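Long-range contact in 33-36 kDa outer membrane protein (Acinetobacter baumannii, PDB 6GIE), which forms a beta-barrel in the outer membrane of the bacterium and probably serves as a porin, a channel for small solutes: residues 135-141 with 152-158. Sequence-based numbering, arbitrary orientation.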
ATOM      1  N   ASP A 135      10.741 -17.264   4.736  1.00 57.05           N
ATOM      2  CA  ASP A 135      11.524 -16.022   4.567  1.00 51.25           C
ATOM      3  C   ASP A 135      11.360 -15.558   3.114  1.00 54.03           C
ATOM      4  O   ASP A 135      11.809 -16.252   2.169  1.00 58.23           O
ATOM      5  CB  ASP A 135      13.032 -16.207   4.855  1.00 51.11           C
ATOM      6  CG  ASP A 135      13.401 -16.154   6.396  1.00 56.29           C
ATOM      7  OD1 ASP A 135      12.579 -15.787   7.275  1.00 55.09           O
ATOM      8  OD2 ASP A 135      14.554 -16.487   6.737  1.00 58.48           O
ATOM      9  N   ARG A 136      10.748 -14.386   2.941  1.00 40.97           N
ATOM     10  CA  ARG A 136      10.583 -13.799   1.628  1.00 42.04           C
ATOM     11  C   ARG A 136      11.242 -12.426   1.570  1.00 40.94           C
ATOM     12  O   ARG A 136      11.286 -11.688   2.574  1.00 41.54           O
ATOM     13  CB  ARG A 136       9.092 -13.694   1.289  1.00 47.36           C
ATOM     14  CG  ARG A 136       8.758 -12.892   0.031  1.00 58.44           C
ATOM     15  CD  ARG A 136       7.394 -13.242  -0.586  1.00 59.14           C
ATOM     16  NE  ARG A 136       7.550 -14.428  -1.429  1.00 72.22           N
ATOM     17  CZ  ARG A 136       7.020 -15.633  -1.208  1.00 75.28           C
ATOM     18  NH1 ARG A 136       6.202 -15.868  -0.176  1.00 74.70           N
ATOM     19  NH2 ARG A 136       7.311 -16.623  -2.051  1.00 78.32           N
ATOM     20  N   TYR A 137      11.780 -12.098   0.399  1.00 36.23           N
ATOM     21  CA  TYR A 137      12.261 -10.755   0.145  1.00 30.37           C
ATOM     22  C   TYR A 137      11.866 -10.248  -1.211  1.00 26.56           C
ATOM     23  O   TYR A 137      11.593 -11.026  -2.101  1.00 27.44           O
ATOM     24  CB  TYR A 137      13.771 -10.707   0.304  1.00 33.11           C
ATOM     25  CG  TYR A 137      14.619 -11.342  -0.783  1.00 34.78           C
ATOM     26  CD1 TYR A 137      15.047 -10.598  -1.867  1.00 37.00           C
ATOM     27  CD2 TYR A 137      15.011 -12.680  -0.718  1.00 39.90           C
ATOM     28  CE1 TYR A 137      15.809 -11.159  -2.859  1.00 40.44           C
ATOM     29  CE2 TYR A 137      15.799 -13.251  -1.701  1.00 43.12           C
ATOM     30  CZ  TYR A 137      16.199 -12.482  -2.769  1.00 46.97           C
ATOM     31  OH  TYR A 137      16.979 -13.033  -3.771  1.00 60.23           O
ATOM     32  N   ALA A 138      11.892  -8.934  -1.348  1.00 23.21           N
ATOM     33  CA  ALA A 138      11.613  -8.250  -2.587  1.00 23.71           C
ATOM     34  C   ALA A 138      12.511  -7.042  -2.698  1.00 24.31           C
ATOM     35  O   ALA A 138      12.831  -6.377  -1.677  1.00 23.69           O
ATOM     36  CB  ALA A 138      10.138  -7.793  -2.680  1.00 21.76           C
ATOM     37  N   LEU A 139      12.916  -6.792  -3.951  1.00 23.06           N
ATOM     38  CA  LEU A 139      13.585  -5.569  -4.375  1.00 23.17           C
ATOM     39  C   LEU A 139      12.895  -5.017  -5.628  1.00 23.16           C
ATOM     40  O   LEU A 139      12.410  -5.814  -6.456  1.00 24.07           O
ATOM     41  CB  LEU A 139      15.016  -5.890  -4.795  1.00 26.05           C
ATOM     42  CG  LEU A 139      15.882  -6.535  -3.751  1.00 26.54           C
ATOM     43  CD1 LEU A 139      17.183  -6.958  -4.395  1.00 31.97           C
ATOM     44  CD2 LEU A 139      16.116  -5.547  -2.613  1.00 28.19           C
ATOM     45  N   GLU A 140      12.899  -3.685  -5.776  1.00 21.29           N
ATOM     46  CA  GLU A 140      12.371  -3.026  -6.937  1.00 22.05           C
ATOM     47  C   GLU A 140      13.249  -1.857  -7.212  1.00 22.98           C
ATOM     48  O   GLU A 140      13.811  -1.234  -6.301  1.00 19.16           O
ATOM     49  CB  GLU A 140      10.961  -2.428  -6.783  1.00 23.31           C
ATOM     50  CG  GLU A 140       9.898  -3.256  -6.122  1.00 29.23           C
ATOM     51  CD  GLU A 140       8.688  -2.388  -5.702  1.00 27.24           C
ATOM     52  OE1 GLU A 140       8.807  -1.635  -4.687  1.00 31.00           O
ATOM     53  OE2 GLU A 140       7.623  -2.433  -6.380  1.00 38.29           O
ATOM     54  N   ALA A 141      13.285  -1.516  -8.499  1.00 23.35           N
ATOM     55  CA  ALA A 141      13.890  -0.298  -8.951  1.00 24.70           C
ATOM     56  C   ALA A 141      12.927   0.288  -9.955  1.00 22.39           C
ATOM     57  O   ALA A 141      12.369  -0.443 -10.743  1.00 20.80           O
ATOM     58  CB  ALA A 141      15.243  -0.606  -9.644  1.00 24.74           C
ATOM     59  N   ALA A 152       7.883   0.831 -11.558  1.00 19.23           N
ATOM     60  CA  ALA A 152       8.899   0.032 -10.868  1.00 22.19           C
ATOM     61  C   ALA A 152       8.828  -1.446 -11.250  1.00 23.11           C
ATOM     62  O   ALA A 152       7.755  -2.009 -11.371  1.00 20.51           O
ATOM     63  CB  ALA A 152       8.750   0.171  -9.401  1.00 21.82           C
ATOM     64  N   VAL A 153       9.995  -2.027 -11.512  1.00 22.22           N
ATOM     65  CA  VAL A 153      10.086  -3.433 -11.818  1.00 25.09           C
ATOM     66  C   VAL A 153      10.987  -4.048 -10.756  1.00 24.78           C
ATOM     67  O   VAL A 153      11.872  -3.384 -10.251  1.00 22.57           O
ATOM     68  CB  VAL A 153      10.739  -3.689 -13.202  1.00 27.11           C
ATOM     69  CG1 VAL A 153       9.840  -3.170 -14.323  1.00 30.52           C
ATOM     70  CG2 VAL A 153      12.105  -3.037 -13.263  1.00 31.16           C
ATOM     71  N   GLY A 154      10.796  -5.313 -10.456  1.00 24.10           N
ATOM     72  CA  GLY A 154      11.654  -5.920  -9.469  1.00 28.76           C
ATOM     73  C   GLY A 154      11.558  -7.405  -9.471  1.00 27.74           C
ATOM     74  O   GLY A 154      11.159  -7.998 -10.462  1.00 24.63           O
ATOM     75  N   TYR A 155      11.879  -7.998  -8.329  1.00 31.59           N
ATOM     76  CA  TYR A 155      11.663  -9.426  -8.176  1.00 36.58           C
ATOM     77  C   TYR A 155      11.574  -9.815  -6.720  1.00 33.87           C
ATOM     78  O   TYR A 155      11.879  -9.026  -5.832  1.00 35.04           O
ATOM     79  CB  TYR A 155      12.716 -10.219  -8.924  1.00 46.05           C
ATOM     80  CG  TYR A 155      13.915 -10.448  -8.100  1.00 52.96           C
ATOM     81  CD1 TYR A 155      14.707  -9.388  -7.727  1.00 49.93           C
ATOM     82  CD2 TYR A 155      14.235 -11.726  -7.647  1.00 53.92           C
ATOM     83  CE1 TYR A 155      15.798  -9.582  -6.901  1.00 59.92           C
ATOM     84  CE2 TYR A 155      15.308 -11.935  -6.813  1.00 56.61           C
ATOM     85  CZ  TYR A 155      16.102 -10.859  -6.445  1.00 59.47           C
ATOM     86  OH  TYR A 155      17.207 -11.045  -5.624  1.00 64.71           O
ATOM     87  N   THR A 156      11.065 -11.013  -6.488  1.00 30.78           N
ATOM     88  CA  THR A 156      10.879 -11.508  -5.160  1.00 34.13           C
ATOM     89  C   THR A 156      11.136 -12.999  -5.135  1.00 36.75           C
ATOM     90  O   THR A 156      11.171 -13.649  -6.171  1.00 36.08           O
ATOM     91  CB  THR A 156       9.477 -11.208  -4.608  1.00 35.16           C
ATOM     92  OG1 THR A 156       9.240 -12.030  -3.456  1.00 39.65           O
ATOM     93  CG2 THR A 156       8.443 -11.518  -5.633  1.00 33.75           C
ATOM     94  N   SER A 157      11.366 -13.528  -3.943  1.00 37.36           N
ATOM     95  CA  SER A 157      11.876 -14.888  -3.817  1.00 42.12           C
ATOM     96  C   SER A 157      11.739 -15.388  -2.373  1.00 45.23           C
ATOM     97  O   SER A 157      11.476 -14.595  -1.460  1.00 37.21           O
ATOM     98  CB  SER A 157      13.355 -14.910  -4.238  1.00 42.46           C
ATOM     99  OG  SER A 157      13.884 -16.230  -4.225  1.00 48.28           O
ATOM    100  N   VAL A 158      11.961 -16.694  -2.192  1.00 60.14           N
ATOM    101  CA  VAL A 158      12.109 -17.327  -0.858  1.00 66.97           C
ATOM    102  C   VAL A 158      13.527 -17.103  -0.304  1.00 66.18           C
ATOM    103  O   VAL A 158      14.512 -17.637  -0.828  1.00 60.50           O
ATOM    104  CB  VAL A 158      11.831 -18.851  -0.899  1.00 64.11           C
ATOM    105  CG1 VAL A 158      12.014 -19.478   0.480  1.00 68.58           C
ATOM    106  CG2 VAL A 158      10.426 -19.130  -1.407  1.00 66.19           C
TER
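Tyr137 and Tyr155 reach across the strand pair through their hydroxyls: the two OH atoms lie 2.7 Å apart in a hydrogen bond, and the OH of Tyr155 meets the edge of the Tyr137 ring, in its plane. The ring planes are almost perpendicular (88°), with centroids 5.7 Å apart. Both side chains leave the same face of the sheet; with CG between the backbone N and the carbonyl carbon (chi1 74° and 87°), each ring leans over toward the other strand. Apolar packing flanks them, with Leu139 CD1 3.9 Å from Tyr155 CE1 and Ser157 CB 3.9 Å from Tyr137 CE2.

Backbone bonds join Tyr137 with Ser157, Leu139 with Tyr155 and Ala141 with Val153, each pair in both directions. Tyr137 O accepts two hydrogen bonds, from Ser157 N (3.1 Å) and from Thr156 OG1 (2.9 Å), the latter above the carbonyl plane.

On the other face, Ala138 CB packs 4.0 Å from Thr156 CB, while Glu140 and Gly154 bring their CA atoms to 3.9 Å, a close approach at a residue without a side chain. The Glu140 carboxylate ties this hairpin to both neighbouring strands, bonding to Ser115 and forming a salt bridge with Arg194. Such antiparallel hairpins, paired strand to strand, build the transmembrane beta-barrel of porins.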